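Local coordinates for protein arginase (Thermus thermophilus, PDB 2EF4) that probably catalyses the manganese-dependent hydrolysis of L-arginine to L-ornithine and urea, the arginase step of the urea cycle, at residues 15-20 with 260-265. Sequence-based numbering, arbitrary orientation.
Sequences NRRGVD and LVEVNP
Glu262 OE2 is gripped by two donors: NH2 of Arg17 reaches it at 2.8 Å on its syn side, in a nearly straight bond lying close to the guanidinium plane, and the backbone N of His96 also bonds to it. This salt bridge sits at the C-terminal ends of the strands of the parallel sheet of the arginase fold, where the loop after strand 2-8 meets the turn leaving strand 255-261. The guanidinium and carboxylate planes are 45° apart, which fits with the second bond, from Arg17 NH1 to Glu262 OE1 at 2.8 Å, being weak, with an N-H...O angle of only 124°. Arg17 has further partners: NH2 makes a salt bridge with Asp95 and NH1 bonds to the hydroxyl oxygen of Thr231. The bend at chi3 (-61°) turns its guanidinium across to the carboxylate. Glu262 in turn lies against Asp217 and close to His96, both manganese ligands; it is thus probably a second-shell residue, which Arg17 holds in place. A leucine in place of Arg17 would probably leave the carboxylates of Glu262 and Asp95 without their shared cation, with the His96 N bond left to steady Glu262 beside the metal ligands. Further along the two segments, Val19 packs its CG1 against Asn264 CB at 4.0 Å, while its CA donates a C-H...O contact to Val263 O at 3.3 Å. Gly18 suits the tight fit: its backbone angles alone call for glycine, and a CB would run into Asn264 OD1. With CG anti to the backbone N, that amide hydrogen-bonds through ND2 to the carbonyl O of Val229. At the far end, Pro265 CD rests 3.7 Å from Gly18 O.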
ATOM      1  N   ASN A  15      -1.240 -26.396  -8.037  1.00 41.28           N
ATOM      2  CA  ASN A  15      -2.243 -25.346  -7.959  1.00 41.28           C
ATOM      3  C   ASN A  15      -1.767 -24.243  -8.891  1.00 41.28           C
ATOM      4  O   ASN A  15      -0.595 -24.212  -9.264  1.00 41.28           O
ATOM      5  CB  ASN A  15      -2.352 -24.800  -6.530  1.00 41.28           C
ATOM      6  CG  ASN A  15      -1.837 -25.781  -5.477  1.00 41.28           C
ATOM      7  OD1 ASN A  15      -0.750 -25.597  -4.923  1.00 41.28           O
ATOM      8  ND2 ASN A  15      -2.616 -26.828  -5.201  1.00 41.28           N
ATOM      9  N   ARG A  16      -2.662 -23.349  -9.288  1.00 41.28           N
ATOM     10  CA  ARG A  16      -2.242 -22.263 -10.156  1.00 41.28           C
ATOM     11  C   ARG A  16      -1.496 -21.232  -9.326  1.00 41.28           C
ATOM     12  O   ARG A  16      -1.671 -21.159  -8.112  1.00 41.28           O
ATOM     13  CB  ARG A  16      -3.437 -21.603 -10.845  1.00 41.28           C
ATOM     14  CG  ARG A  16      -3.892 -22.311 -12.109  1.00 41.28           C
ATOM     15  CD  ARG A  16      -4.892 -21.469 -12.885  1.00 41.28           C
ATOM     16  NE  ARG A  16      -4.320 -20.202 -13.336  1.00 41.28           N
ATOM     17  CZ  ARG A  16      -5.042 -19.183 -13.791  1.00 41.28           C
ATOM     18  NH1 ARG A  16      -6.367 -19.282 -13.856  1.00 41.28           N
ATOM     19  NH2 ARG A  16      -4.441 -18.061 -14.167  1.00 41.28           N
ATOM     20  N   ARG A  17      -0.652 -20.449  -9.989  1.00 41.28           N
ATOM     21  CA  ARG A  17       0.115 -19.413  -9.318  1.00 41.28           C
ATOM     22  C   ARG A  17      -0.113 -18.084 -10.029  1.00 41.28           C
ATOM     23  O   ARG A  17       0.178 -17.023  -9.483  1.00 41.28           O
ATOM     24  CB  ARG A  17       1.612 -19.766  -9.310  1.00 41.28           C
ATOM     25  CG  ARG A  17       1.977 -20.979  -8.440  1.00 41.28           C
ATOM     26  CD  ARG A  17       3.482 -21.270  -8.463  1.00 41.28           C
ATOM     27  NE  ARG A  17       3.942 -21.579  -9.815  1.00 41.28           N
ATOM     28  CZ  ARG A  17       5.188 -21.410 -10.249  1.00 41.28           C
ATOM     29  NH1 ARG A  17       6.122 -20.934  -9.434  1.00 41.28           N
ATOM     30  NH2 ARG A  17       5.496 -21.697 -11.508  1.00 41.28           N
ATOM     31  N   GLY A  18      -0.636 -18.154 -11.250  1.00 41.28           N
ATOM     32  CA  GLY A  18      -0.904 -16.951 -12.022  1.00 41.28           C
ATOM     33  C   GLY A  18       0.192 -16.542 -12.992  1.00 41.28           C
ATOM     34  O   GLY A  18       0.089 -15.501 -13.640  1.00 41.28           O
ATOM     35  N   VAL A  19       1.230 -17.360 -13.124  1.00 41.28           N
ATOM     36  CA  VAL A  19       2.326 -17.002 -14.013  1.00 41.28           C
ATOM     37  C   VAL A  19       2.031 -17.112 -15.511  1.00 41.28           C
ATOM     38  O   VAL A  19       2.840 -16.671 -16.331  1.00 41.28           O
ATOM     39  CB  VAL A  19       3.605 -17.808 -13.670  1.00 41.28           C
ATOM     40  CG1 VAL A  19       3.996 -17.544 -12.210  1.00 41.28           C
ATOM     41  CG2 VAL A  19       3.385 -19.290 -13.917  1.00 41.28           C
ATOM     42  N   ASP A  20       0.876 -17.671 -15.868  1.00 41.28           N
ATOM     43  CA  ASP A  20       0.506 -17.793 -17.276  1.00 41.28           C
ATOM     44  C   ASP A  20       0.290 -16.413 -17.877  1.00 41.28           C
ATOM     45  O   ASP A  20       0.303 -16.239 -19.092  1.00 41.28           O
ATOM     46  CB  ASP A  20      -0.758 -18.638 -17.432  1.00 41.28           C
ATOM     47  CG  ASP A  20      -1.925 -18.105 -16.612  1.00 41.28           C
ATOM     48  OD1 ASP A  20      -1.764 -17.944 -15.380  1.00 41.28           O
ATOM     49  OD2 ASP A  20      -3.006 -17.860 -17.195  1.00 41.28           O
ATOM     50  N   LEU A 260      12.735 -15.392 -20.047  1.00 41.28           N
ATOM     51  CA  LEU A 260      12.265 -14.403 -19.069  1.00 41.28           C
ATOM     52  C   LEU A 260      10.986 -15.065 -18.546  1.00 41.28           C
ATOM     53  O   LEU A 260       9.925 -14.966 -19.166  1.00 41.28           O
ATOM     54  CB  LEU A 260      11.938 -13.068 -19.733  1.00 41.28           C
ATOM     55  CG  LEU A 260      13.078 -12.246 -20.347  1.00 41.28           C
ATOM     56  CD1 LEU A 260      12.485 -10.973 -20.944  1.00 41.28           C
ATOM     57  CD2 LEU A 260      14.147 -11.915 -19.303  1.00 41.28           C
ATOM     58  N   VAL A 261      11.105 -15.736 -17.403  1.00 41.28           N
ATOM     59  CA  VAL A 261      10.002 -16.494 -16.834  1.00 41.28           C
ATOM     60  C   VAL A 261       9.538 -16.135 -15.429  1.00 41.28           C
ATOM     61  O   VAL A 261      10.122 -15.302 -14.733  1.00 41.28           O
ATOM     62  CB  VAL A 261      10.361 -18.002 -16.813  1.00 41.28           C
ATOM     63  CG1 VAL A 261      10.867 -18.431 -18.174  1.00 41.28           C
ATOM     64  CG2 VAL A 261      11.430 -18.282 -15.747  1.00 41.28           C
ATOM     65  N   GLU A 262       8.464 -16.811 -15.038  1.00 41.28           N
ATOM     66  CA  GLU A 262       7.835 -16.688 -13.731  1.00 41.28           C
ATOM     67  C   GLU A 262       7.245 -15.334 -13.329  1.00 41.28           C
ATOM     68  O   GLU A 262       7.063 -15.075 -12.139  1.00 41.28           O
ATOM     69  CB  GLU A 262       8.805 -17.190 -12.653  1.00 41.28           C
ATOM     70  CG  GLU A 262       9.169 -18.687 -12.765  1.00 41.28           C
ATOM     71  CD  GLU A 262       8.172 -19.607 -12.070  1.00 41.28           C
ATOM     72  OE1 GLU A 262       7.680 -19.226 -10.989  1.00 41.28           O
ATOM     73  OE2 GLU A 262       7.893 -20.714 -12.588  1.00 41.28           O
ATOM     74  N   VAL A 263       6.926 -14.478 -14.301  1.00 41.28           N
ATOM     75  CA  VAL A 263       6.318 -13.190 -13.962  1.00 41.28           C
ATOM     76  C   VAL A 263       4.896 -13.499 -13.526  1.00 41.28           C
ATOM     77  O   VAL A 263       4.192 -14.242 -14.201  1.00 41.28           O
ATOM     78  CB  VAL A 263       6.283 -12.216 -15.155  1.00 41.28           C
ATOM     79  CG1 VAL A 263       5.508 -10.958 -14.773  1.00 41.28           C
ATOM     80  CG2 VAL A 263       7.693 -11.831 -15.547  1.00 41.28           C
ATOM     81  N   ASN A 264       4.493 -12.939 -12.387  1.00 41.28           N
ATOM     82  CA  ASN A 264       3.168 -13.168 -11.811  1.00 41.28           C
ATOM     83  C   ASN A 264       2.456 -11.838 -11.548  1.00 41.28           C
ATOM     84  O   ASN A 264       2.555 -11.272 -10.458  1.00 41.28           O
ATOM     85  CB  ASN A 264       3.327 -13.952 -10.508  1.00 41.28           C
ATOM     86  CG  ASN A 264       2.008 -14.224  -9.827  1.00 41.28           C
ATOM     87  OD1 ASN A 264       0.950 -14.147 -10.449  1.00 41.28           O
ATOM     88  ND2 ASN A 264       2.064 -14.563  -8.543  1.00 41.28           N
ATOM     89  N   PRO A 265       1.712 -11.336 -12.544  1.00 41.28           N
ATOM     90  CA  PRO A 265       0.967 -10.068 -12.478  1.00 41.28           C
ATOM     91  C   PRO A 265       0.053  -9.926 -11.261  1.00 41.28           C
ATOM     92  O   PRO A 265      -0.158  -8.822 -10.751  1.00 41.28           O
ATOM     93  CB  PRO A 265       0.177 -10.066 -13.786  1.00 41.28           C
ATOM     94  CG  PRO A 265       1.024 -10.913 -14.707  1.00 41.28           C
ATOM     95  CD  PRO A 265       1.422 -12.045 -13.802  1.00 41.28           C
TER